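Local coordinates for protein novel antigen receptor (Ginglymostoma cirratum, PDB 4Q97) that is a heavy-chain-only shark antibody, represented here by its first constant domain, which probably forms part of the scaffold carrying the antigen-binding variable domain, at residues Ile6-Pro11 with Ile35-Pro40; Trp84-Tyr90 with Lys105-Ser109. All blocks are in the same frame, centred on the assembly; numbering follows the deposited sequence.

In the fold
Both contacts lie in one immunoglobulin C1-set sandwich, on opposite sides of the chain's centre, with centres about 28 Å apart. Contact 1 is partly buried: the proline-rich lead-in to strand 12-18 lies against the end of strand 28-38 and the chain just past it. Contact 2 belongs to the other sheet and is mostly at the surface, joining the two strands of hairpin 89-96/101-108 and the loop before the first. Each rests on a pair of reciprocal backbone bonds and one serine-to-carbonyl bond. Both add apolar packing, against a tyrosine face in contact 1 and an indole in contact 2, where an arginine also lies over a valine while salt-bridged to a glutamate of its own segment.

Contact 1: residues Ile6-Pro11 with Ile35-Pro40; sequences IPPSPP and ISGYYP
Ser9 and Tyr39 clasp each other through two backbone bonds, Ser9 N to Tyr39 O at 3.0 Å and Tyr39 N to Ser9 O at 3.2 Å, each arriving in the carbonyl plane on a lone pair. A third bond comes from the Ser9 side chain: with OG between the backbone N and carbonyl carbon (chi1 69°), the hydroxyl reaches Gly37 O at 2.7 Å, tilted from that carbonyl's plane. Tyr39 O also accepts a bond from His96 NE2, so two donors grip it. This is a single antiparallel bridge between the segment leading into strand 12-18 and the chain just past strand 28-38 of the C1-set sandwich, where Gly37 and Tyr38 form a G1 beta bulge opposite Phe71. Outward from the bonds, Ile6 lies over one face of the Tyr39 ring, the two side chains crossing at about a right angle. Ile6 CG2 sits 4.0 Å from the centroid of the Tyr39 ring in a CH-pi contact, while Ile6 CD1 reaches the phenol end, 3.7 Å from Tyr39 CZ. On the buried side, Pro11 CB touches both Ile35 CG2 at 3.4 Å and Tyr38 CB at 3.7 Å, with Val94 and His96 of strand 89-96 also against the proline.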
loop_
_atom_site.group_PDB
_atom_site.type_symbol
_atom_site.label_atom_id
_atom_site.label_comp_id
_atom_site.label_asym_id
_atom_site.label_seq_id
_atom_site.Cartn_x
_atom_site.Cartn_y
_atom_site.Cartn_z
ATOM N N ILE A 6 -26.270 -0.941 -0.352
ATOM C CA ILE A 6 -25.155 -0.772 0.565
ATOM C C ILE A 6 -25.073 0.704 0.948
ATOM O O ILE A 6 -25.111 1.575 0.065
ATOM C CB ILE A 6 -23.837 -1.273 -0.075
ATOM C CG1 ILE A 6 -23.966 -2.760 -0.444
ATOM C CG2 ILE A 6 -22.649 -1.059 0.859
ATOM C CD1 ILE A 6 -23.079 -3.222 -1.583
ATOM N N PRO A 7 -25.006 0.995 2.266
ATOM C CA PRO A 7 -24.781 2.370 2.705
ATOM C C PRO A 7 -23.452 2.865 2.143
ATOM O O PRO A 7 -22.447 2.152 2.243
ATOM C CB PRO A 7 -24.683 2.249 4.231
ATOM C CG PRO A 7 -25.403 0.993 4.571
ATOM C CD PRO A 7 -25.211 0.075 3.399
ATOM N N PRO A 8 -23.450 4.056 1.518
ATOM C CA PRO A 8 -22.179 4.687 1.170
ATOM C C PRO A 8 -21.320 4.861 2.423
ATOM O O PRO A 8 -21.836 5.232 3.483
ATOM C CB PRO A 8 -22.601 6.062 0.628
ATOM C CG PRO A 8 -24.017 6.251 1.073
ATOM C CD PRO A 8 -24.599 4.875 1.098
ATOM N N SER A 9 -20.031 4.564 2.312
ATOM C CA SER A 9 -19.128 4.740 3.441
ATOM C C SER A 9 -17.846 5.463 3.027
ATOM O O SER A 9 -17.295 5.187 1.956
ATOM C CB SER A 9 -18.819 3.398 4.107
ATOM O OG SER A 9 -18.021 2.586 3.272
ATOM N N PRO A 10 -17.372 6.394 3.875
ATOM C CA PRO A 10 -16.196 7.189 3.539
ATOM C C PRO A 10 -14.905 6.377 3.658
ATOM O O PRO A 10 -14.802 5.520 4.534
ATOM C CB PRO A 10 -16.234 8.321 4.572
ATOM C CG PRO A 10 -16.927 7.735 5.750
ATOM C CD PRO A 10 -17.890 6.709 5.223
ATOM N N PRO A 11 -13.918 6.653 2.783
ATOM C CA PRO A 11 -12.679 5.878 2.793
ATOM C C PRO A 11 -11.912 6.059 4.093
ATOM O O PRO A 11 -11.928 7.143 4.681
ATOM C CB PRO A 11 -11.884 6.471 1.625
ATOM C CG PRO A 11 -12.403 7.855 1.470
ATOM C CD PRO A 11 -13.859 7.781 1.833
ATOM N N ILE A 35 -6.107 3.789 0.920
ATOM C CA ILE A 35 -7.499 4.223 0.908
ATOM C C ILE A 35 -8.392 2.978 0.877
ATOM O O ILE A 35 -8.520 2.329 -0.162
ATOM C CB ILE A 35 -7.809 5.056 -0.354
ATOM C CG1 ILE A 35 -6.750 6.139 -0.581
ATOM C CG2 ILE A 35 -9.205 5.653 -0.254
ATOM C CD1 ILE A 35 -6.727 6.695 -1.995
ATOM N N SER A 36 -9.021 2.662 2.005
ATOM C CA SER A 36 -9.781 1.419 2.135
ATOM C C SER A 36 -11.140 1.637 2.782
ATOM O O SER A 36 -11.307 2.539 3.600
ATOM C CB SER A 36 -8.981 0.417 2.969
ATOM O OG SER A 36 -8.637 0.978 4.218
ATOM N N GLY A 37 -12.109 0.805 2.420
ATOM C CA GLY A 37 -13.391 0.777 3.122
ATOM C C GLY A 37 -14.420 1.763 2.616
ATOM O O GLY A 37 -15.342 2.150 3.348
ATOM N N TYR A 38 -14.271 2.160 1.357
ATOM C CA TYR A 38 -15.189 3.107 0.747
ATOM C C TYR A 38 -16.131 2.435 -0.247
ATOM O O TYR A 38 -15.762 1.478 -0.939
ATOM C CB TYR A 38 -14.424 4.265 0.092
ATOM C CG TYR A 38 -13.471 3.841 -1.002
ATOM C CD1 TYR A 38 -13.862 3.868 -2.335
ATOM C CD2 TYR A 38 -12.175 3.419 -0.705
ATOM C CE1 TYR A 38 -12.995 3.476 -3.343
ATOM C CE2 TYR A 38 -11.301 3.025 -1.711
ATOM C CZ TYR A 38 -11.720 3.052 -3.026
ATOM O OH TYR A 38 -10.867 2.668 -4.035
ATOM N N TYR A 39 -17.359 2.940 -0.284
ATOM C CA TYR A 39 -18.377 2.510 -1.232
ATOM C C TYR A 39 -19.235 3.731 -1.560
ATOM O O TYR A 39 -19.633 4.453 -0.641
ATOM C CB TYR A 39 -19.254 1.402 -0.635
ATOM C CG TYR A 39 -20.213 0.806 -1.639
ATOM C CD1 TYR A 39 -19.865 -0.327 -2.366
ATOM C CD2 TYR A 39 -21.457 1.390 -1.884
ATOM C CE1 TYR A 39 -20.729 -0.871 -3.299
ATOM C CE2 TYR A 39 -22.326 0.856 -2.823
ATOM C CZ TYR A 39 -21.954 -0.278 -3.524
ATOM O OH TYR A 39 -22.803 -0.831 -4.450
ATOM N N PRO A 40 -19.507 3.991 -2.860
ATOM C CA PRO A 40 -19.047 3.349 -4.102
ATOM C C PRO A 40 -17.550 3.553 -4.356
ATOM O O PRO A 40 -16.856 4.124 -3.516
ATOM C CB PRO A 40 -19.860 4.070 -5.188
ATOM C CG PRO A 40 -21.036 4.641 -4.483
ATOM C CD PRO A 40 -20.500 5.041 -3.145
#

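Contact 2: residues Trp84-Tyr90 with Lys105-Ser109; sequences WSRGSVY and KEIRS
Trp84 and Ser109 meet in two ways at once. The serine hydroxyl donates to the backbone carbonyl of the tryptophan, Ser109 OG to Trp84 O at 2.7 Å, and its methylene lies over the indole, with Ser109 CB 3.7 Å from the centroid of the Trp84 five-membered ring. The indole is brought there by a CG anti to the backbone N (chi1 178°), which sets the ring against Ser109 and carries the edge of its six-membered ring to Ile107, where Ile107 CG2 lies in the ring plane, 3.9 Å from Trp84 CH2. The same side chain also packs on Val29 and Leu31 of strand 28-38, so the indole bridges the two sheets of the sandwich.

Between the strands, Tyr90 and Ile107 form an antiparallel hydrogen-bonded pair, with Tyr90 N to Ile107 O and Ile107 N to Tyr90 O both at 2.8 Å. The Tyr90 ring leads away from strand 101-108, its OH bonding to Glu83 O.

Val89 and Arg108 run side by side on the other face of the sheet. The arginine is extended from CG to NE, laying one face of its guanidinium over the valine, with Arg108 NE 3.4 Å from Val89 CG2. The end of the group turns to Glu106 on the same strand: Arg108 NH2 makes a salt bridge to Glu106 OE1 at 2.9 Å, approaching from above the carboxylate plane, plus a weak bond to OE2. Valine contact and ion pair together probably limit the guanidinium's rotation, and the paired charges would partly offset one another on this exposed face while the indole and isoleucine pack toward the sandwich interior.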
loop_
_atom_site.group_PDB
_atom_site.type_symbol
_atom_site.label_atom_id
_atom_site.label_comp_id
_atom_site.label_asym_id
_atom_site.label_seq_id
_atom_site.Cartn_x
_atom_site.Cartn_y
_atom_site.Cartn_z
ATOM N N TRP A 84 13.285 14.303 1.252
ATOM C CA TRP A 84 12.630 13.710 2.414
ATOM C C TRP A 84 13.016 14.353 3.751
ATOM O O TRP A 84 12.164 14.490 4.622
ATOM C CB TRP A 84 12.828 12.185 2.431
ATOM C CG TRP A 84 12.223 11.473 3.620
ATOM C CD1 TRP A 84 12.896 10.776 4.583
ATOM C CD2 TRP A 84 10.829 11.392 3.967
ATOM N NE1 TRP A 84 12.014 10.266 5.508
ATOM C CE2 TRP A 84 10.740 10.629 5.157
ATOM C CE3 TRP A 84 9.648 11.889 3.392
ATOM C CZ2 TRP A 84 9.516 10.348 5.781
ATOM C CZ3 TRP A 84 8.429 11.613 4.019
ATOM C CH2 TRP A 84 8.377 10.846 5.200
ATOM N N SER A 85 14.275 14.760 3.913
ATOM C CA SER A 85 14.690 15.426 5.161
ATOM C C SER A 85 14.865 16.943 5.071
ATOM O O SER A 85 15.452 17.561 5.966
ATOM C CB SER A 85 15.929 14.773 5.780
ATOM O OG SER A 85 15.553 13.830 6.768
ATOM N N ARG A 86 14.340 17.539 4.002
ATOM C CA ARG A 86 14.190 18.991 3.929
ATOM C C ARG A 86 13.085 19.428 4.893
ATOM O O ARG A 86 12.590 20.557 4.819
ATOM C CB ARG A 86 13.846 19.430 2.503
ATOM C CG ARG A 86 14.983 19.298 1.504
ATOM C CD ARG A 86 14.485 19.506 0.082
ATOM N NE ARG A 86 14.681 20.873 -0.401
ATOM C CZ ARG A 86 15.693 21.257 -1.175
ATOM N NH1 ARG A 86 15.788 22.521 -1.567
ATOM N NH2 ARG A 86 16.611 20.379 -1.559
ATOM N N GLY A 87 12.708 18.521 5.795
ATOM C CA GLY A 87 11.561 18.719 6.671
ATOM C C GLY A 87 10.318 18.956 5.838
ATOM O O GLY A 87 9.449 19.739 6.222
ATOM N N SER A 88 10.260 18.296 4.681
ATOM C CA SER A 88 9.119 18.384 3.776
ATOM C C SER A 88 7.924 17.650 4.365
ATOM O O SER A 88 8.078 16.596 4.987
ATOM C CB SER A 88 9.456 17.786 2.403
ATOM O OG SER A 88 10.368 18.591 1.672
ATOM N N VAL A 89 6.739 18.224 4.184
ATOM C CA VAL A 89 5.500 17.547 4.545
ATOM C C VAL A 89 4.824 17.057 3.282
ATOM O O VAL A 89 4.547 17.832 2.369
ATOM C CB VAL A 89 4.527 18.437 5.360
ATOM C CG1 VAL A 89 4.254 19.766 4.668
ATOM C CG2 VAL A 89 3.224 17.698 5.642
ATOM N N TYR A 90 4.571 15.758 3.232
ATOM C CA TYR A 90 3.805 15.198 2.142
ATOM C C TYR A 90 2.425 14.819 2.641
ATOM O O TYR A 90 2.273 14.257 3.728
ATOM C CB TYR A 90 4.522 13.995 1.545
ATOM C CG TYR A 90 5.823 14.345 0.863
ATOM C CD1 TYR A 90 5.849 14.694 -0.485
ATOM C CD2 TYR A 90 7.026 14.330 1.564
ATOM C CE1 TYR A 90 7.038 15.015 -1.117
ATOM C CE2 TYR A 90 8.220 14.653 0.941
ATOM C CZ TYR A 90 8.219 14.994 -0.400
ATOM O OH TYR A 90 9.398 15.314 -1.032
ATOM N N LYS A 105 -4.185 13.156 5.025
ATOM C CA LYS A 105 -3.197 12.791 6.038
ATOM C C LYS A 105 -1.850 13.360 5.635
ATOM O O LYS A 105 -1.501 13.377 4.454
ATOM C CB LYS A 105 -3.101 11.270 6.181
ATOM C CG LYS A 105 -4.345 10.611 6.756
ATOM C CD LYS A 105 -4.429 10.761 8.269
ATOM C CE LYS A 105 -5.366 9.720 8.861
ATOM N NZ LYS A 105 -5.004 9.393 10.267
ATOM N N GLU A 106 -1.097 13.835 6.617
ATOM C CA GLU A 106 0.220 14.399 6.365
ATOM C C GLU A 106 1.299 13.527 6.996
ATOM O O GLU A 106 1.046 12.828 7.982
ATOM C CB GLU A 106 0.308 15.836 6.893
ATOM C CG GLU A 106 -0.070 15.992 8.360
ATOM C CD GLU A 106 0.399 17.301 8.965
ATOM O OE1 GLU A 106 0.158 18.372 8.364
ATOM O OE2 GLU A 106 1.005 17.255 10.057
ATOM N N ILE A 107 2.494 13.569 6.412
ATOM C CA ILE A 107 3.652 12.836 6.919
ATOM C C ILE A 107 4.912 13.648 6.633
ATOM O O ILE A 107 4.982 14.366 5.625
ATOM C CB ILE A 107 3.761 11.422 6.291
ATOM C CG1 ILE A 107 4.417 10.432 7.264
ATOM C CG2 ILE A 107 4.496 11.470 4.954
ATOM C CD1 ILE A 107 4.467 8.998 6.766
ATOM N N ARG A 108 5.895 13.537 7.527
ATOM C CA ARG A 108 7.162 14.281 7.438
ATOM C C ARG A 108 8.299 13.366 7.914
ATOM O O ARG A 108 8.032 12.304 8.463
ATOM C CB ARG A 108 7.091 15.573 8.274
ATOM C CG ARG A 108 5.722 16.250 8.239
ATOM C CD ARG A 108 5.699 17.692 8.720
ATOM N NE ARG A 108 4.312 18.166 8.783
ATOM C CZ ARG A 108 3.926 19.441 8.791
ATOM N NH1 ARG A 108 4.816 20.426 8.735
ATOM N NH2 ARG A 108 2.633 19.729 8.847
ATOM N N SER A 109 9.555 13.764 7.707
ATOM C CA SER A 109 10.700 12.907 8.067
ATOM C C SER A 109 10.952 12.764 9.570
ATOM O O SER A 109 10.948 13.745 10.314
ATOM C CB SER A 109 11.978 13.348 7.345
ATOM O OG SER A 109 12.079 14.760 7.260
#